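Translation initiation factor eIF2B subunit delta (PDB 5B04) forms part of the eIF2B complex, which catalyses the exchange of GDP for GTP on the gamma subunit of eIF2. Local coordinates at residues 295-300 against 322-327; 270-275 against 337-342. All coordinates share one frame; numbering follows the deposited sequence.

From the N terminus, the chain first passes through a series of helices and then enters a Rossmann-like sheet at strand 269-274. That strand is the first partner of contact 2. Helix 278-289 leads to strand 294-300, and helix 306-316 leads on to strand 320-325. Contact 1 pairs these last two strands and closes the shorter loop. Helix 329-333 then brings the chain back to strand 338-342, where contact 2 closes the longer loop around the whole of contact 1. The two do not cross. They share one sheet, in the order 320-325, 294-300, 269-274, 338-342. Backbone pairing of Val297 with Ile271 and Thr273 joins contact 1 to contact 2.

Contact 1 of 2, residues 295-300 against 322-327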
ATOM      1  N   ARG G 295      13.936  18.053  29.150  1.00 58.46           N
ATOM      2  CA  ARG G 295      15.007  18.222  28.179  1.00 63.45           C
ATOM      3  C   ARG G 295      14.456  18.060  26.769  1.00 66.22           C
ATOM      4  O   ARG G 295      13.445  17.388  26.559  1.00 56.81           O
ATOM      5  CB  ARG G 295      16.149  17.234  28.438  1.00 58.24           C
ATOM      6  CG  ARG G 295      15.765  15.767  28.389  1.00 60.77           C
ATOM      7  CD  ARG G 295      16.974  14.897  28.700  1.00 46.11           C
ATOM      8  NE  ARG G 295      16.642  13.479  28.787  1.00 46.37           N
ATOM      9  CZ  ARG G 295      16.898  12.592  27.831  1.00 57.22           C
ATOM     10  NH1 ARG G 295      17.492  12.977  26.709  1.00 44.66           N
ATOM     11  NH2 ARG G 295      16.561  11.320  27.996  1.00 55.82           N
ATOM     12  N   VAL G 296      15.121  18.690  25.807  1.00 55.92           N
ATOM     13  CA  VAL G 296      14.638  18.719  24.433  1.00 48.48           C
ATOM     14  C   VAL G 296      15.497  17.863  23.508  1.00 50.41           C
ATOM     15  O   VAL G 296      16.723  17.901  23.575  1.00 56.04           O
ATOM     16  CB  VAL G 296      14.597  20.165  23.890  1.00 52.77           C
ATOM     17  CG1 VAL G 296      14.151  20.185  22.435  1.00 45.10           C
ATOM     18  CG2 VAL G 296      13.681  21.026  24.743  1.00 66.54           C
ATOM     19  N   VAL G 297      14.845  17.083  22.654  1.00 47.07           N
ATOM     20  CA  VAL G 297      15.545  16.359  21.603  1.00 36.78           C
ATOM     21  C   VAL G 297      15.307  17.039  20.263  1.00 43.53           C
ATOM     22  O   VAL G 297      14.175  17.106  19.784  1.00 57.29           O
ATOM     23  CB  VAL G 297      15.098  14.891  21.518  1.00 41.78           C
ATOM     24  CG1 VAL G 297      15.702  14.230  20.290  1.00 43.31           C
ATOM     25  CG2 VAL G 297      15.491  14.144  22.781  1.00 35.32           C
ATOM     26  N   VAL G 298      16.376  17.553  19.666  1.00 54.98           N
ATOM     27  CA  VAL G 298      16.277  18.234  18.382  1.00 43.33           C
ATOM     28  C   VAL G 298      16.677  17.312  17.239  1.00 48.27           C
ATOM     29  O   VAL G 298      17.809  16.830  17.184  1.00 52.50           O
ATOM     30  CB  VAL G 298      17.154  19.497  18.342  1.00 43.95           C
ATOM     31  CG1 VAL G 298      17.125  20.116  16.953  1.00 46.36           C
ATOM     32  CG2 VAL G 298      16.692  20.498  19.388  1.00 54.11           C
ATOM     33  N   VAL G 299      15.740  17.066  16.330  1.00 55.97           N
ATOM     34  CA  VAL G 299      16.003  16.243  15.158  1.00 47.15           C
ATOM     35  C   VAL G 299      16.223  17.122  13.934  1.00 45.48           C
ATOM     36  O   VAL G 299      15.371  17.940  13.587  1.00 43.67           O
ATOM     37  CB  VAL G 299      14.850  15.259  14.886  1.00 48.21           C
ATOM     38  CG1 VAL G 299      15.094  14.498  13.595  1.00 47.90           C
ATOM     39  CG2 VAL G 299      14.687  14.298  16.053  1.00 52.63           C
ATOM     40  N   ASP G 300      17.370  16.954  13.285  1.00 45.20           N
ATOM     41  CA  ASP G 300      17.720  17.770  12.129  1.00 33.43           C
ATOM     42  C   ASP G 300      17.689  16.943  10.848  1.00 42.42           C
ATOM     43  O   ASP G 300      17.510  15.726  10.892  1.00 46.43           O
ATOM     44  CB  ASP G 300      19.101  18.397  12.320  1.00 50.35           C
ATOM     45  CG  ASP G 300      19.226  19.748  11.646  1.00 61.65           C
ATOM     46  OD1 ASP G 300      18.397  20.056  10.764  1.00 57.16           O
ATOM     47  OD2 ASP G 300      20.152  20.505  12.005  1.00 64.44           O
ATOM     48  N   THR G 322      19.501  17.400  23.294  1.00 44.86           N
ATOM     49  CA  THR G 322      20.174  16.336  22.558  1.00 42.70           C
ATOM     50  C   THR G 322      19.974  16.584  21.064  1.00 51.93           C
ATOM     51  O   THR G 322      18.899  17.007  20.640  1.00 59.51           O
ATOM     52  CB  THR G 322      19.640  14.942  22.948  1.00 43.05           C
ATOM     53  OG1 THR G 322      19.859  14.719  24.347  1.00 54.83           O
ATOM     54  CG2 THR G 322      20.343  13.848  22.157  1.00 53.66           C
ATOM     55  N   TYR G 323      21.010  16.332  20.270  1.00 53.72           N
ATOM     56  CA  TYR G 323      20.974  16.648  18.847  1.00 48.30           C
ATOM     57  C   TYR G 323      21.310  15.433  17.986  1.00 48.57           C
ATOM     58  O   TYR G 323      22.404  14.877  18.081  1.00 60.46           O
ATOM     59  CB  TYR G 323      21.942  17.795  18.548  1.00 55.10           C
ATOM     60  CG  TYR G 323      21.956  18.259  17.110  1.00 55.31           C
ATOM     61  CD1 TYR G 323      20.975  19.115  16.625  1.00 55.11           C
ATOM     62  CD2 TYR G 323      22.964  17.861  16.242  1.00 54.22           C
ATOM     63  CE1 TYR G 323      20.991  19.549  15.312  1.00 58.79           C
ATOM     64  CE2 TYR G 323      22.987  18.290  14.930  1.00 45.10           C
ATOM     65  CZ  TYR G 323      22.001  19.132  14.469  1.00 48.53           C
ATOM     66  OH  TYR G 323      22.027  19.557  13.162  1.00 44.51           O
ATOM     67  N   VAL G 324      20.361  15.022  17.149  1.00 47.98           N
ATOM     68  CA  VAL G 324      20.555  13.884  16.253  1.00 46.59           C
ATOM     69  C   VAL G 324      20.008  14.178  14.861  1.00 47.29           C
ATOM     70  O   VAL G 324      19.169  15.064  14.689  1.00 46.45           O
ATOM     71  CB  VAL G 324      19.869  12.606  16.788  1.00 44.30           C
ATOM     72  CG1 VAL G 324      20.498  12.160  18.101  1.00 41.52           C
ATOM     73  CG2 VAL G 324      18.374  12.833  16.951  1.00 46.52           C
ATOM     74  N   MET G 325      20.482  13.432  13.868  1.00 56.44           N
ATOM     75  CA  MET G 325      19.928  13.527  12.522  1.00 48.61           C
ATOM     76  C   MET G 325      18.695  12.640  12.410  1.00 54.91           C
ATOM     77  O   MET G 325      18.496  11.737  13.225  1.00 52.16           O
ATOM     78  CB  MET G 325      20.963  13.134  11.468  1.00 49.42           C
ATOM     79  CG  MET G 325      22.168  14.054  11.402  1.00 44.19           C
ATOM     80  SD  MET G 325      21.716  15.789  11.235  1.00 61.11           S
ATOM     81  CE  MET G 325      20.953  15.779   9.622  1.00 47.29           C
ATOM     82  N   ILE G 326      17.876  12.892  11.394  1.00 48.78           N
ATOM     83  CA  ILE G 326      16.622  12.166  11.212  1.00 41.70           C
ATOM     84  C   ILE G 326      16.865  10.674  10.968  1.00 51.93           C
ATOM     85  O   ILE G 326      15.968   9.851  11.146  1.00 61.74           O
ATOM     86  CB  ILE G 326      15.798  12.764  10.044  1.00 50.74           C
ATOM     87  CG1 ILE G 326      14.348  12.272  10.090  1.00 57.08           C
ATOM     88  CG2 ILE G 326      16.451  12.455   8.703  1.00 49.95           C
ATOM     89  CD1 ILE G 326      13.439  12.956   9.093  1.00 47.99           C
ATOM     90  N   SER G 327      18.090  10.329  10.580  1.00 52.61           N
ATOM     91  CA  SER G 327      18.463   8.937  10.366  1.00 44.67           C
ATOM     92  C   SER G 327      18.521   8.173  11.683  1.00 61.32           C
ATOM     93  O   SER G 327      18.387   6.949  11.709  1.00 64.84           O
ATOM     94  CB  SER G 327      19.814   8.850   9.658  1.00 57.49           C
ATOM     95  OG  SER G 327      19.854   9.702   8.527  1.00 72.02           O
TER
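The Tyr323 ring has Asp300 OD2 at its edge and in its plane, while Val298 O approaches it obliquely. The carboxylate stands almost perpendicular to the ring, at 80°. Tyr323 OH donates to OD2, but the modelled length is too short to be trusted at this resolution. At the other flat group, Thr322 OG1 lies near the plane of the Arg295 guanidinium, at its edge.

These residues belong to a beta-alpha-beta unit of the Rossmann-like sheet: strand 294-300, helix 306-316 and strand 320-325. The two strands run parallel. Thr322 N donates to Val296 O at 2.8 Å. Val298 N donates to Thr322 O. Further on, Val324 N reaches Val298 O at 3.1 Å.

A chi1 of -178° swings the Tyr323 ring to the far side from its own backbone N, and the ring runs along the strand to Asp300. Tyr323 and Asp300 face helix 306-316, and Asp300 OD1 accepts from Gly307 N near its start. Val297, Thr322 and Val324 face helix 329-333 through Ile332. Thr322 and Tyr323 also pair with a strand of the eIF2B beta subunit, so the sheet continues across the interface. On the Val324 face, Val299 CG2 lies 4.1 Å from Val324 CG2.

Contact 2 of 2, residues 270-275 against 337-342; sequences VILTYL and TKIFLG
Val270 and Thr337 meet at the start of a parallel strand pair in the Rossmann-like sheet. Val270 N donates to Thr337 OG1 at 2.8 Å. In return, Thr337 N donates to Val270 O at 2.9 Å, in the carbonyl plane and on a lone pair. Lys338 N reaches the same oxygen at 3.3 Å from above that plane, 41° out of it. Two backbone N-H groups therefore grip Val270 O.

Two more backbone bonds follow. Leu272 N donates to Lys338 O at 2.8 Å. Phe340 N donates to Leu272 O. On the face of Ile271 and Phe340, Ile271 CG2 meets the ring obliquely at CD1. With chi1 at -61°, CG1 of Ile271 lies beside the backbone N, and CG2 lies opposite that N, where it meets Phe340. On the face of Leu272 and Ile339, Leu272 CB packs on Ile339 CG1.

Helices close over both faces. Val280 of helix 278-289 touches Phe340, and Leu284 touches Ile271. Ile361 of helix 358-367 packs on Leu272 and Ile339. Asp269, just before Val270, positions the start of the pair: its OD1 forms a salt bridge with Lys338 NZ and a hydrogen bond with Thr337 OG1.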
ATOM      1  N   VAL G 270      10.759  14.317  28.065  1.00 62.85           N
ATOM      2  CA  VAL G 270      11.782  14.399  27.034  1.00 65.14           C
ATOM      3  C   VAL G 270      11.095  14.739  25.717  1.00 60.55           C
ATOM      4  O   VAL G 270      10.496  13.876  25.074  1.00 55.28           O
ATOM      5  CB  VAL G 270      12.578  13.091  26.904  1.00 56.05           C
ATOM      6  CG1 VAL G 270      13.619  13.210  25.805  1.00 55.68           C
ATOM      7  CG2 VAL G 270      13.237  12.740  28.229  1.00 43.76           C
ATOM      8  N   ILE G 271      11.180  16.006  25.329  1.00 57.86           N
ATOM      9  CA  ILE G 271      10.381  16.533  24.231  1.00 44.98           C
ATOM     10  C   ILE G 271      11.152  16.610  22.917  1.00 44.15           C
ATOM     11  O   ILE G 271      12.277  17.105  22.873  1.00 54.54           O
ATOM     12  CB  ILE G 271       9.837  17.928  24.586  1.00 57.64           C
ATOM     13  CG1 ILE G 271       8.938  17.836  25.821  1.00 65.70           C
ATOM     14  CG2 ILE G 271       9.083  18.530  23.415  1.00 56.69           C
ATOM     15  CD1 ILE G 271       8.425  19.168  26.303  1.00 72.13           C
ATOM     16  N   LEU G 272      10.534  16.117  21.847  1.00 47.12           N
ATOM     17  CA  LEU G 272      11.160  16.120  20.531  1.00 49.76           C
ATOM     18  C   LEU G 272      10.612  17.242  19.656  1.00 54.59           C
ATOM     19  O   LEU G 272       9.418  17.288  19.364  1.00 56.99           O
ATOM     20  CB  LEU G 272      10.955  14.766  19.842  1.00 47.02           C
ATOM     21  CG  LEU G 272      11.808  14.398  18.620  1.00 48.98           C
ATOM     22  CD1 LEU G 272      11.833  12.891  18.444  1.00 51.95           C
ATOM     23  CD2 LEU G 272      11.306  15.059  17.340  1.00 49.88           C
ATOM     24  N   THR G 273      11.497  18.082  19.164  1.00 49.98           N
ATOM     25  CA  THR G 273      11.114  19.067  18.196  1.00 60.96           C
ATOM     26  C   THR G 273      11.930  18.839  16.969  1.00 58.44           C
ATOM     27  O   THR G 273      13.080  18.526  17.079  1.00 49.62           O
ATOM     28  CB  THR G 273      11.422  20.461  18.676  1.00 58.00           C
ATOM     29  OG1 THR G 273      11.192  21.376  17.610  1.00 60.04           O
ATOM     30  CG2 THR G 273      12.831  20.540  19.072  1.00 54.94           C
ATOM     31  N   TYR G 274      11.334  18.997  15.802  1.00 52.88           N
ATOM     32  CA  TYR G 274      12.028  18.741  14.569  1.00 54.14           C
ATOM     33  C   TYR G 274      12.308  20.085  13.941  1.00 48.60           C
ATOM     34  O   TYR G 274      11.484  20.948  13.925  1.00 63.14           O
ATOM     35  CB  TYR G 274      11.219  17.743  13.770  1.00 40.41           C
ATOM     36  CG  TYR G 274      11.671  17.503  12.371  1.00 44.10           C
ATOM     37  CD1 TYR G 274      12.966  17.198  12.078  1.00 59.89           C
ATOM     38  CD2 TYR G 274      10.792  17.557  11.355  1.00 45.52           C
ATOM     39  CE1 TYR G 274      13.363  16.974  10.790  1.00 57.80           C
ATOM     40  CE2 TYR G 274      11.184  17.343  10.075  1.00 51.46           C
ATOM     41  CZ  TYR G 274      12.465  17.050   9.806  1.00 55.92           C
ATOM     42  OH  TYR G 274      12.817  16.829   8.524  1.00 56.77           O
ATOM     43  N   LEU G 275      13.492  20.240  13.395  1.00 54.48           N
ATOM     44  CA  LEU G 275      13.863  21.448  12.713  1.00 57.98           C
ATOM     45  C   LEU G 275      13.875  22.751  13.496  1.00 63.03           C
ATOM     46  O   LEU G 275      14.454  22.812  14.543  1.00 74.07           O
ATOM     47  CB  LEU G 275      13.087  21.451  11.436  1.00 52.04           C
ATOM     48  CG  LEU G 275      13.560  20.262  10.621  1.00 54.00           C
ATOM     49  CD1 LEU G 275      12.750  20.104   9.367  1.00 45.65           C
ATOM     50  CD2 LEU G 275      15.002  20.433  10.247  1.00 62.43           C
ATOM     51  N   THR G 337       9.378  11.233  25.253  1.00 54.71           N
ATOM     52  CA  THR G 337       8.076  11.023  25.880  1.00 53.28           C
ATOM     53  C   THR G 337       6.982  11.847  25.203  1.00 56.56           C
ATOM     54  O   THR G 337       5.805  11.492  25.264  1.00 63.39           O
ATOM     55  CB  THR G 337       8.106  11.373  27.380  1.00 55.57           C
ATOM     56  OG1 THR G 337       8.449  12.756  27.545  1.00 64.37           O
ATOM     57  CG2 THR G 337       9.121  10.510  28.110  1.00 67.37           C
ATOM     58  N   LYS G 338       7.372  12.947  24.565  1.00 57.44           N
ATOM     59  CA  LYS G 338       6.418  13.807  23.865  1.00 50.10           C
ATOM     60  C   LYS G 338       7.015  14.425  22.604  1.00 54.70           C
ATOM     61  O   LYS G 338       8.199  14.757  22.562  1.00 56.80           O
ATOM     62  CB  LYS G 338       5.913  14.917  24.791  1.00 43.72           C
ATOM     63  CG  LYS G 338       4.818  14.479  25.747  1.00 61.95           C
ATOM     64  CD  LYS G 338       4.328  15.634  26.602  1.00 66.96           C
ATOM     65  CE  LYS G 338       3.254  15.174  27.573  1.00 68.73           C
ATOM     66  NZ  LYS G 338       3.766  14.148  28.522  1.00 64.55           N
ATOM     67  N   ILE G 339       6.182  14.578  21.580  1.00 46.83           N
ATOM     68  CA  ILE G 339       6.605  15.182  20.321  1.00 46.61           C
ATOM     69  C   ILE G 339       5.778  16.423  20.007  1.00 54.91           C
ATOM     70  O   ILE G 339       4.549  16.369  19.974  1.00 65.04           O
ATOM     71  CB  ILE G 339       6.485  14.190  19.148  1.00 47.91           C
ATOM     72  CG1 ILE G 339       7.367  12.966  19.393  1.00 39.66           C
ATOM     73  CG2 ILE G 339       6.863  14.862  17.837  1.00 47.47           C
ATOM     74  CD1 ILE G 339       7.145  11.850  18.399  1.00 55.89           C
ATOM     75  N   PHE G 340       6.458  17.542  19.778  1.00 50.64           N
ATOM     76  CA  PHE G 340       5.783  18.797  19.465  1.00 42.61           C
ATOM     77  C   PHE G 340       6.109  19.253  18.050  1.00 52.08           C
ATOM     78  O   PHE G 340       7.275  19.344  17.668  1.00 63.93           O
ATOM     79  CB  PHE G 340       6.169  19.881  20.472  1.00 45.79           C
ATOM     80  CG  PHE G 340       5.469  19.758  21.794  1.00 37.84           C
ATOM     81  CD1 PHE G 340       5.722  18.686  22.632  1.00 49.73           C
ATOM     82  CD2 PHE G 340       4.558  20.719  22.201  1.00 65.67           C
ATOM     83  CE1 PHE G 340       5.080  18.571  23.850  1.00 65.29           C
ATOM     84  CE2 PHE G 340       3.914  20.611  23.419  1.00 70.32           C
ATOM     85  CZ  PHE G 340       4.175  19.535  24.244  1.00 57.56           C
ATOM     86  N   LEU G 341       5.068  19.542  17.275  1.00 50.54           N
ATOM     87  CA  LEU G 341       5.243  19.916  15.879  1.00 51.29           C
ATOM     88  C   LEU G 341       4.594  21.255  15.551  1.00 55.41           C
ATOM     89  O   LEU G 341       3.470  21.534  15.967  1.00 67.16           O
ATOM     90  CB  LEU G 341       4.668  18.832  14.967  1.00 46.89           C
ATOM     91  CG  LEU G 341       5.185  17.412  15.188  1.00 54.40           C
ATOM     92  CD1 LEU G 341       4.454  16.435  14.284  1.00 43.62           C
ATOM     93  CD2 LEU G 341       6.685  17.346  14.950  1.00 56.26           C
ATOM     94  N   GLY G 342       5.319  22.082  14.804  1.00 62.10           N
ATOM     95  CA  GLY G 342       4.758  23.295  14.245  1.00 53.74           C
ATOM     96  C   GLY G 342       4.278  22.982  12.843  1.00 67.36           C
ATOM     97  O   GLY G 342       4.839  22.117  12.173  1.00 86.93           O
TER